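Local coordinates for protein alanine racemase (Oenococcus oeni PSU-1, PDB 3HUR) that belongs to the alanine racemase family, whose members join an N-terminal TIM-barrel domain to a C-terminal domain rich in beta strands, at residues R8-S13 with V253-A258; I257-F262 with V283-F288; R297-S302 with T336-D341; V303-K308 with I331-T336. All blocks are in the same frame, centred on the assembly; numbering follows the deposited sequence.

Contact 1: residues R8-S13 with V253-A258; sequences RPTWVS and VCSEIA. With SO4 (sulfate ion), chain D.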
# COMPACT_ATOMS: atom_id res chain seq x y z
N ARG A 8 18.03 -15.87 8.69
CA ARG A 8 16.59 -16.09 8.98
C ARG A 8 16.14 -15.19 10.17
O ARG A 8 16.00 -15.68 11.30
CB ARG A 8 16.39 -17.58 9.33
CG ARG A 8 15.00 -17.99 9.79
CD ARG A 8 14.22 -18.68 8.72
NE ARG A 8 14.86 -19.87 8.15
CZ ARG A 8 14.84 -20.18 6.85
NH1 ARG A 8 15.45 -21.28 6.41
NH2 ARG A 8 14.21 -19.39 5.97
N PRO A 9 16.00 -13.89 9.92
CA PRO A 9 15.82 -12.89 10.96
C PRO A 9 14.43 -12.87 11.51
O PRO A 9 14.21 -12.43 12.66
CB PRO A 9 16.08 -11.57 10.25
CG PRO A 9 15.96 -11.85 8.76
CD PRO A 9 16.34 -13.30 8.62
N THR A 10 13.48 -13.34 10.71
CA THR A 10 12.14 -13.45 11.19
C THR A 10 11.55 -14.75 10.69
O THR A 10 12.00 -15.29 9.69
CB THR A 10 11.31 -12.27 10.70
OG1 THR A 10 11.32 -12.24 9.26
CG2 THR A 10 11.81 -10.99 11.25
N TRP A 11 10.54 -15.26 11.37
CA TRP A 11 9.86 -16.47 10.95
C TRP A 11 8.52 -16.66 11.70
O TRP A 11 8.26 -15.99 12.70
CB TRP A 11 10.78 -17.67 11.19
CG TRP A 11 11.11 -17.93 12.60
CD1 TRP A 11 10.45 -18.74 13.47
CD2 TRP A 11 12.23 -17.39 13.33
NE1 TRP A 11 11.07 -18.71 14.71
CE2 TRP A 11 12.16 -17.89 14.65
CE3 TRP A 11 13.29 -16.53 13.00
CZ2 TRP A 11 13.09 -17.58 15.60
CZ3 TRP A 11 14.19 -16.20 13.96
CH2 TRP A 11 14.10 -16.73 15.25
N VAL A 12 7.67 -17.55 11.19
CA VAL A 12 6.40 -17.94 11.83
C VAL A 12 6.63 -19.26 12.46
O VAL A 12 6.97 -20.20 11.77
CB VAL A 12 5.23 -18.18 10.86
CG1 VAL A 12 3.97 -18.62 11.66
CG2 VAL A 12 4.94 -16.95 10.04
N SER A 13 6.44 -19.30 13.77
CA SER A 13 6.71 -20.46 14.57
C SER A 13 5.35 -21.15 14.81
O SER A 13 4.43 -20.53 15.32
CB SER A 13 7.33 -20.01 15.88
OG SER A 13 7.46 -21.11 16.73
N VAL A 253 4.76 -14.97 15.32
CA VAL A 253 5.77 -14.39 14.48
C VAL A 253 6.91 -14.08 15.45
O VAL A 253 6.71 -13.50 16.53
CB VAL A 253 5.30 -13.16 13.71
CG1 VAL A 253 6.47 -12.59 12.87
CG2 VAL A 253 4.13 -13.50 12.81
N CYS A 254 8.11 -14.52 15.08
CA CYS A 254 9.26 -14.37 15.91
C CYS A 254 10.39 -13.72 15.16
O CYS A 254 10.44 -13.72 13.93
CB CYS A 254 9.78 -15.75 16.30
SG CYS A 254 8.68 -16.72 17.25
N SER A 255 11.34 -13.23 15.94
CA SER A 255 12.59 -12.75 15.43
C SER A 255 13.67 -13.05 16.49
O SER A 255 13.45 -13.90 17.37
CB SER A 255 12.48 -11.26 15.14
OG SER A 255 13.70 -10.75 14.60
N GLU A 256 14.81 -12.38 16.40
CA GLU A 256 15.91 -12.59 17.34
C GLU A 256 16.72 -11.33 17.50
O GLU A 256 16.67 -10.47 16.65
CB GLU A 256 16.80 -13.74 16.85
CG GLU A 256 17.58 -13.43 15.58
CD GLU A 256 18.31 -14.64 15.02
OE1 GLU A 256 19.17 -15.18 15.71
OE2 GLU A 256 18.02 -15.04 13.88
N ILE A 257 17.48 -11.22 18.58
CA ILE A 257 18.31 -10.06 18.84
C ILE A 257 19.52 -10.14 17.90
O ILE A 257 20.25 -11.11 17.95
CB ILE A 257 18.84 -10.08 20.30
CG1 ILE A 257 17.71 -9.92 21.30
CG2 ILE A 257 19.88 -8.98 20.53
CD1 ILE A 257 18.17 -9.84 22.76
N ALA A 258 19.70 -9.10 17.07
CA ALA A 258 20.83 -8.96 16.14
C ALA A 258 21.98 -8.09 16.69
O ALA A 258 23.11 -8.19 16.23
CB ALA A 258 20.36 -8.38 14.77
S SO4 D . 15.79 -21.07 2.72
O1 SO4 D . 14.86 -19.96 2.82
O2 SO4 D . 17.23 -20.69 2.86
O3 SO4 D . 15.32 -22.00 3.74
O4 SO4 D . 15.57 -21.65 1.38
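Trp11 and Cys254 form the hydrogen-bonded pair of an antiparallel ladder in which the axes of strands 10-13 and 253-256 approach to 4.7 Å, their directions 140° apart. Cys254 N donates to Trp11 O over 2.8 Å, and Trp11 N returns a 3.0 Å bond to Cys254 O. Next along the ladder, Val12 meets Val253 as a non-hydrogen-bonded pair, with both side chains on the face away from the indole. The Trp11 torsion (chi1 64°) sets CG between the backbone N and the carbonyl carbon, which carries the ring over the partner strand. There Cys254 CB makes a CH-pi contact, 3.9 Å from the centroid of the Trp11 five-membered ring, while Cys254 SG lies oblique to it and touches Ser13 CB at 3.8 Å. The six-membered end reaches further along the strand, Trp11 CH2 coming to 3.6 Å from Ser255 O. Glu256 OE2 stands at the ring edge, 4.0 Å from Trp11 CZ3, its carboxylate almost perpendicular (88°) to the indole. At the loop end of the ladder, Ser255 OG donates to Pro9 O over 2.6 Å, nearly along the carbonyl direction. Arg8 turns away from the partner strand: its NH1 and NH2 grip two oxygens of a sulfate ion, probably from the crystallisation liquor. Asp42 N and Asn68 ND2 of the second subunit bind the same ion, and Asp70 of that subunit forms a salt bridge with Arg8. The arrangement is an antiparallel pairing in the mixed sheet of the C-terminal domain, in which a strand from near the N terminus is included, with its preceding loop at the subunit interface.

Contact 2: residues I257-F262 with V283-F288; sequences IADVRF and VATLPF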
# COMPACT_ATOMS: atom_id res chain seq x y z
N ILE A 257 17.48 -11.22 18.58
CA ILE A 257 18.31 -10.06 18.84
C ILE A 257 19.52 -10.14 17.90
O ILE A 257 20.25 -11.11 17.95
CB ILE A 257 18.84 -10.08 20.30
CG1 ILE A 257 17.71 -9.92 21.30
CG2 ILE A 257 19.88 -8.98 20.53
CD1 ILE A 257 18.17 -9.84 22.76
N ALA A 258 19.70 -9.10 17.07
CA ALA A 258 20.83 -8.96 16.14
C ALA A 258 21.98 -8.09 16.69
O ALA A 258 23.11 -8.19 16.23
CB ALA A 258 20.36 -8.38 14.77
N ASP A 259 21.68 -7.25 17.68
CA ASP A 259 22.67 -6.36 18.26
C ASP A 259 22.23 -5.94 19.68
O ASP A 259 21.07 -5.62 19.91
CB ASP A 259 22.83 -5.14 17.36
CG ASP A 259 24.08 -4.29 17.68
OD1 ASP A 259 25.08 -4.87 18.13
OD2 ASP A 259 24.04 -3.04 17.44
N VAL A 260 23.18 -5.97 20.61
CA VAL A 260 22.99 -5.42 21.97
C VAL A 260 24.04 -4.33 22.28
O VAL A 260 25.24 -4.54 22.08
CB VAL A 260 23.13 -6.48 23.06
CG1 VAL A 260 22.59 -5.94 24.38
CG2 VAL A 260 22.38 -7.74 22.66
N ARG A 261 23.55 -3.17 22.73
CA ARG A 261 24.36 -2.01 23.06
C ARG A 261 24.05 -1.56 24.50
O ARG A 261 22.87 -1.42 24.87
CB ARG A 261 24.01 -0.86 22.12
CG ARG A 261 24.52 -0.98 20.65
CD ARG A 261 24.03 0.22 19.82
NE ARG A 261 22.57 0.21 19.75
CZ ARG A 261 21.78 1.27 19.52
NH1 ARG A 261 22.26 2.50 19.32
NH2 ARG A 261 20.45 1.08 19.49
N PHE A 262 25.09 -1.32 25.30
CA PHE A 262 24.95 -0.58 26.57
C PHE A 262 24.79 0.88 26.18
O PHE A 262 25.68 1.46 25.60
CB PHE A 262 26.21 -0.77 27.44
CG PHE A 262 26.04 -0.37 28.90
CD1 PHE A 262 26.27 -1.31 29.91
CD2 PHE A 262 25.71 0.94 29.26
CE1 PHE A 262 26.14 -0.97 31.26
CE2 PHE A 262 25.57 1.30 30.61
CZ PHE A 262 25.79 0.34 31.62
N VAL A 283 20.15 -2.23 25.44
CA VAL A 283 19.17 -2.12 24.36
C VAL A 283 19.47 -3.04 23.18
O VAL A 283 20.57 -3.03 22.62
CB VAL A 283 19.13 -0.76 23.79
CG1 VAL A 283 18.24 -0.76 22.53
CG2 VAL A 283 18.62 0.20 24.85
N ALA A 284 18.45 -3.83 22.81
CA ALA A 284 18.55 -4.78 21.70
C ALA A 284 17.92 -4.18 20.42
O ALA A 284 16.89 -3.48 20.47
CB ALA A 284 17.89 -6.08 22.07
N THR A 285 18.61 -4.41 19.32
CA THR A 285 18.12 -4.13 17.96
C THR A 285 17.60 -5.43 17.29
O THR A 285 18.34 -6.43 17.21
CB THR A 285 19.26 -3.66 17.08
OG1 THR A 285 19.85 -2.54 17.69
CG2 THR A 285 18.80 -3.30 15.64
N LEU A 286 16.37 -5.41 16.81
CA LEU A 286 15.73 -6.59 16.25
C LEU A 286 15.64 -6.34 14.75
O LEU A 286 15.36 -5.23 14.32
CB LEU A 286 14.34 -6.81 16.87
CG LEU A 286 14.24 -6.77 18.39
CD1 LEU A 286 12.83 -7.03 18.84
CD2 LEU A 286 15.18 -7.75 19.10
N PRO A 287 15.86 -7.37 13.94
CA PRO A 287 15.97 -7.10 12.53
C PRO A 287 14.61 -7.15 11.83
O PRO A 287 14.44 -7.86 10.84
CB PRO A 287 16.91 -8.19 12.07
CG PRO A 287 16.51 -9.38 12.92
CD PRO A 287 16.24 -8.76 14.26
N PHE A 288 13.65 -6.39 12.33
CA PHE A 288 12.49 -6.06 11.56
C PHE A 288 12.08 -4.61 11.70
O PHE A 288 12.37 -3.95 12.68
CB PHE A 288 11.33 -6.97 11.94
CG PHE A 288 11.01 -6.96 13.40
CD1 PHE A 288 10.16 -6.03 13.92
CD2 PHE A 288 11.58 -7.88 14.25
CE1 PHE A 288 9.86 -6.02 15.25
CE2 PHE A 288 11.27 -7.90 15.60
CZ PHE A 288 10.41 -6.95 16.09
O HOH W 1 20.95 -2.17 20.15
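A classic beta bulge sets the start of this antiparallel pairing, Ala258 and Asp259 both facing Thr285. Thr285 O accepts a 3.0 Å bond from Ala258 N and only a weak one, 3.5 Å, from Asp259 N; in return Thr285 N donates to Asp259 O over 2.8 Å. Past the bulge the ladder is regular, with Arg261 N and O bonded to Val283 O and N. The bulge lies within strand 251-263, at the point where that strand, having paired with strand 10-15, takes up strand 281-286 in the same mixed sheet. On one face, Ile257 CD1 packs on Ala284 CB at 3.8 Å. On the other, the Arg261 side chain runs alongside Val283 in the same direction, and the bend of the arginine chain at chi3 (-63°) turns its guanidinium back over the strands. A water in the plane of that group, at its edge, accepts from Arg261 NE over 2.9 Å. It donates to Val283 O over 2.6 Å and is hydrogen-bonded to Thr285 OG1 at 2.7 Å. Tyr271 of the third subunit completes the cluster, hydrogen-bonding to Thr285 OG1 through its OH and making a cation-pi contact with Arg261. Beyond Thr285, Pro287 is the centre of an inverse gamma turn, its CD 4.2 Å from Ala258 CB.

Contact 3: residues R297-S302 with T336-D341; sequences RMQKSS and TLIGKD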
# COMPACT_ATOMS: atom_id res chain seq x y z
N ARG A 297 0.11 -5.70 11.79
CA ARG A 297 -0.86 -6.35 12.65
C ARG A 297 -0.38 -6.54 14.08
O ARG A 297 -1.11 -7.13 14.91
CB ARG A 297 -1.33 -7.69 12.07
CG ARG A 297 -0.41 -8.87 12.25
CD ARG A 297 -1.18 -10.19 12.22
NE ARG A 297 -1.79 -10.52 10.92
CZ ARG A 297 -2.79 -11.41 10.78
NH1 ARG A 297 -3.26 -12.06 11.83
NH2 ARG A 297 -3.31 -11.67 9.57
N MET A 298 0.84 -6.07 14.37
CA MET A 298 1.42 -6.25 15.69
C MET A 298 1.43 -4.95 16.50
O MET A 298 1.60 -3.86 15.96
CB MET A 298 2.85 -6.78 15.57
CG MET A 298 3.02 -8.02 14.73
SD MET A 298 2.25 -9.49 15.32
CE MET A 298 2.38 -10.30 13.74
N GLN A 299 1.26 -5.07 17.80
CA GLN A 299 1.35 -3.92 18.65
C GLN A 299 2.81 -3.52 18.69
O GLN A 299 3.71 -4.37 18.69
CB GLN A 299 0.79 -4.23 20.05
CG GLN A 299 1.65 -5.17 20.92
CD GLN A 299 1.34 -5.04 22.41
OE1 GLN A 299 0.27 -5.48 22.89
NE2 GLN A 299 2.28 -4.43 23.15
N LYS A 300 3.07 -2.23 18.73
CA LYS A 300 4.42 -1.76 18.65
C LYS A 300 4.92 -1.10 19.95
O LYS A 300 5.81 -0.25 19.92
CB LYS A 300 4.55 -0.87 17.41
CG LYS A 300 4.68 -1.73 16.16
CD LYS A 300 4.40 -0.97 14.87
CE LYS A 300 2.91 -0.73 14.64
NZ LYS A 300 2.32 -1.71 13.72
N SER A 301 4.40 -1.55 21.08
CA SER A 301 4.91 -1.13 22.40
C SER A 301 5.66 -2.21 23.17
O SER A 301 6.38 -1.90 24.13
CB SER A 301 3.77 -0.60 23.27
OG SER A 301 2.62 -1.41 23.16
N SER A 302 5.52 -3.47 22.78
CA SER A 302 6.13 -4.56 23.53
C SER A 302 6.44 -5.80 22.73
O SER A 302 5.77 -6.09 21.76
CB SER A 302 5.19 -4.97 24.65
OG SER A 302 5.50 -4.22 25.79
N THR A 336 9.45 -12.78 20.45
CA THR A 336 8.11 -13.10 19.96
C THR A 336 7.29 -11.82 19.89
O THR A 336 7.26 -11.02 20.81
CB THR A 336 7.39 -14.14 20.83
OG1 THR A 336 8.18 -15.33 20.89
CG2 THR A 336 6.04 -14.49 20.24
N LEU A 337 6.63 -11.63 18.76
CA LEU A 337 5.82 -10.46 18.55
C LEU A 337 4.45 -10.69 19.16
O LEU A 337 4.03 -11.83 19.30
CB LEU A 337 5.75 -10.16 17.06
CG LEU A 337 6.96 -9.26 16.77
CD1 LEU A 337 7.94 -9.91 15.87
CD2 LEU A 337 6.49 -7.88 16.27
N ILE A 338 3.80 -9.59 19.55
CA ILE A 338 2.48 -9.61 20.13
C ILE A 338 1.51 -8.92 19.20
O ILE A 338 1.75 -7.80 18.76
CB ILE A 338 2.40 -8.84 21.47
CG1 ILE A 338 3.48 -9.35 22.46
CG2 ILE A 338 0.96 -8.93 22.05
CD1 ILE A 338 3.58 -8.45 23.73
N GLY A 339 0.41 -9.60 18.91
CA GLY A 339 -0.61 -9.08 17.99
C GLY A 339 -1.58 -8.12 18.66
O GLY A 339 -2.00 -8.32 19.81
N LYS A 340 -1.94 -7.06 17.93
CA LYS A 340 -3.03 -6.17 18.29
C LYS A 340 -4.27 -6.95 18.73
O LYS A 340 -4.95 -6.55 19.68
CB LYS A 340 -3.39 -5.28 17.09
CG LYS A 340 -2.34 -4.20 16.75
CD LYS A 340 -2.83 -3.29 15.63
CE LYS A 340 -1.88 -2.10 15.40
NZ LYS A 340 -2.00 -1.53 14.00
N ASP A 341 -4.53 -8.08 18.06
CA ASP A 341 -5.70 -8.95 18.27
C ASP A 341 -5.33 -10.44 18.09
O ASP A 341 -5.29 -10.97 16.96
CB ASP A 341 -6.81 -8.53 17.28
CG ASP A 341 -8.05 -9.45 17.34
OD1 ASP A 341 -8.19 -10.21 18.34
OD2 ASP A 341 -8.85 -9.43 16.36
O HOH W 2 4.80 -7.00 19.40
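The side-chain amide of Gln299 rests with one face on Ile338, whose CG2 lies 3.6 Å from the OE1 end. Ser301 OG is over the other face near NE2, 3.0 Å from it, at too poor an angle for a hydrogen bond. Gln299 reaches this position with CG between its backbone N and carbonyl carbon (chi1 71°), and its extended chain then crosses the isoleucine at a slant. Beneath it the backbones join: Gln299 N donates to Ile338 O over 2.9 Å in the carbonyl plane, and Lys340 N donates to Arg297 O over 3.1 Å. These bonds flank the non-hydrogen-bonded antiparallel pair of Met298 and Gly339. Met298, bent at chi2, crosses Leu337 at about a right angle, its CG 3.8 Å from Leu337 CD2. Where the chain turns a corner at 300-301, a water accepts a 2.8 Å bond from Ile338 N and lies within bonding distance of Gln299 O and Ser302 O, so it links the two backbones at the corner. Lys300 NZ and Lys340 NZ stand 4.3 Å apart; their like charges are probably eased by carbonyl groups, Met298 O for the former and Arg296 O for the latter. The Arg297 guanidinium turns elsewhere, with NH2 hydrogen-bonded to Gln345 O. Met298 packs on Val253 of strand 251-263, while Arg309 of strand 308-311 touches Gln299, Ser302 and Ile338. The short strand 298-299 thus closes on the far end of strand 334-339, just before the chain turns into strand 302-305.

Contact 4: residues V303-K308 with I331-T336; sequences VIINGK and IGTRVT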
# COMPACT_ATOMS: atom_id res chain seq x y z
N VAL A 303 7.43 -6.55 23.18
CA VAL A 303 7.68 -7.87 22.60
C VAL A 303 7.91 -8.81 23.76
O VAL A 303 8.10 -8.36 24.90
CB VAL A 303 8.89 -7.84 21.66
CG1 VAL A 303 8.64 -6.90 20.49
CG2 VAL A 303 10.13 -7.40 22.41
N ILE A 304 7.90 -10.12 23.49
CA ILE A 304 8.21 -11.10 24.50
C ILE A 304 9.59 -11.69 24.29
O ILE A 304 9.90 -12.25 23.24
CB ILE A 304 7.19 -12.26 24.50
CG1 ILE A 304 5.81 -11.76 24.92
CG2 ILE A 304 7.65 -13.40 25.41
CD1 ILE A 304 4.66 -12.57 24.28
N ILE A 305 10.40 -11.59 25.33
CA ILE A 305 11.70 -12.22 25.38
C ILE A 305 11.79 -12.95 26.69
O ILE A 305 11.56 -12.37 27.76
CB ILE A 305 12.82 -11.17 25.33
CG1 ILE A 305 12.88 -10.50 23.97
CG2 ILE A 305 14.15 -11.82 25.58
CD1 ILE A 305 13.70 -9.24 23.94
N ASN A 306 12.10 -14.24 26.61
CA ASN A 306 12.30 -15.04 27.82
C ASN A 306 11.05 -15.09 28.70
O ASN A 306 11.13 -14.91 29.92
CB ASN A 306 13.45 -14.46 28.64
CG ASN A 306 14.26 -15.54 29.31
OD1 ASN A 306 15.13 -16.14 28.69
ND2 ASN A 306 14.00 -15.78 30.58
N GLY A 307 9.90 -15.32 28.07
CA GLY A 307 8.64 -15.34 28.81
C GLY A 307 8.20 -13.97 29.29
O GLY A 307 7.05 -13.78 29.65
N LYS A 308 9.09 -12.99 29.25
CA LYS A 308 8.77 -11.67 29.77
C LYS A 308 8.56 -10.65 28.65
O LYS A 308 9.02 -10.78 27.52
CB LYS A 308 9.85 -11.15 30.75
CG LYS A 308 10.65 -12.26 31.48
CD LYS A 308 11.14 -11.83 32.90
CE LYS A 308 11.75 -13.02 33.71
NZ LYS A 308 13.23 -13.19 33.47
N ILE A 331 23.26 -12.26 21.65
CA ILE A 331 22.67 -12.14 20.34
C ILE A 331 22.13 -13.52 20.01
O ILE A 331 22.63 -14.52 20.49
CB ILE A 331 23.67 -11.57 19.28
CG1 ILE A 331 24.78 -12.55 18.97
CG2 ILE A 331 24.25 -10.19 19.70
CD1 ILE A 331 24.60 -13.20 17.64
N GLY A 332 21.08 -13.56 19.21
CA GLY A 332 20.51 -14.86 18.84
C GLY A 332 19.36 -15.28 19.73
O GLY A 332 18.72 -16.27 19.44
N THR A 333 19.10 -14.52 20.79
CA THR A 333 18.00 -14.75 21.69
C THR A 333 16.67 -14.49 21.01
O THR A 333 16.48 -13.44 20.44
CB THR A 333 18.11 -13.82 22.90
OG1 THR A 333 19.29 -14.16 23.65
CG2 THR A 333 16.90 -13.91 23.80
N ARG A 334 15.74 -15.44 21.13
CA ARG A 334 14.46 -15.40 20.44
C ARG A 334 13.60 -14.28 20.93
O ARG A 334 13.60 -14.00 22.10
CB ARG A 334 13.69 -16.69 20.66
CG ARG A 334 12.39 -16.75 19.86
CD ARG A 334 11.82 -18.14 19.86
NE ARG A 334 10.89 -18.28 20.97
CZ ARG A 334 10.21 -19.38 21.27
NH1 ARG A 334 10.35 -20.50 20.56
NH2 ARG A 334 9.37 -19.34 22.30
N VAL A 335 12.86 -13.67 20.00
CA VAL A 335 11.88 -12.65 20.33
C VAL A 335 10.54 -13.02 19.71
O VAL A 335 10.48 -13.57 18.61
CB VAL A 335 12.31 -11.32 19.78
CG1 VAL A 335 11.26 -10.30 20.03
CG2 VAL A 335 13.66 -10.90 20.41
N THR A 336 9.45 -12.78 20.45
CA THR A 336 8.11 -13.10 19.96
C THR A 336 7.29 -11.82 19.89
O THR A 336 7.26 -11.02 20.81
CB THR A 336 7.39 -14.14 20.83
OG1 THR A 336 8.18 -15.33 20.89
CG2 THR A 336 6.04 -14.49 20.24
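Val335 meets two side chains with its two methyl groups: CG1 touches Val303 CB at 3.8 Å, and CG2 touches Ile305 CG1 at 3.7 Å. The valine torsion (chi1 176°) puts CG1 anti to the backbone N, which divides the branches between Val303 and Ile305. Ile305 also reaches Thr333, whose methyl CG2 lies 3.9 Å from Ile305 CG2, the two side chains crossing at about a right angle. Thr333 turns its hydroxyl elsewhere, hydrogen-bonding through OG1 to Pro330 O. Between the two apolar pairs and on the other face, Ile304 and Thr336 stand opposite each other, Ile304 CB 4.1 Å from Thr336 CB. These two residues form an antiparallel hydrogen-bonded pair: Ile304 N donates in a straight line (179°) to Thr336 O over 2.9 Å, and Thr336 N donates to Ile304 O; both donors lie in the plane of the carbonyl they meet. Further out, a type I' turn from Ile305 to Lys308 reverses the chain as a tight beta hairpin into strand 308-311. Ile305 N and O are both bonded to Lys308, the first over 2.7 Å to its O and the second over 3.0 Å from its N. Val335 is bonded through its backbone to Ser255 on the far side, so strand 334-339 is flanked by 251-263 and 302-305. Ile305 turns its N and O to the hairpin partner, and one pair of backbone bonds, at Ile304 and Thr336, joins the two segments; the rest of their cohesion is mainly apolar contact between branched side chains.

How the contacts relate
From the N terminus, strand 10-15 crosses into the C-terminal domain, and contact 1 closes the longest loop: the 239 residues between its segments hold the TIM-barrel domain. Contact 2 begins where contact 1 ends, sharing Ile257 and Ala258, and closes a short connection of 20 residues onto strand 281-286. Contacts 3 and 4 open only after contact 2 has closed. Contact 3 spans 33 residues, and contact 4 lies wholly within that span, the two sharing Thr336 on strand 334-339. That strand also runs beside 251-263, probably bonded through Ser255 O to Val335 N and Val253 O to Leu337 N, so all four contacts tie into one mixed sheet.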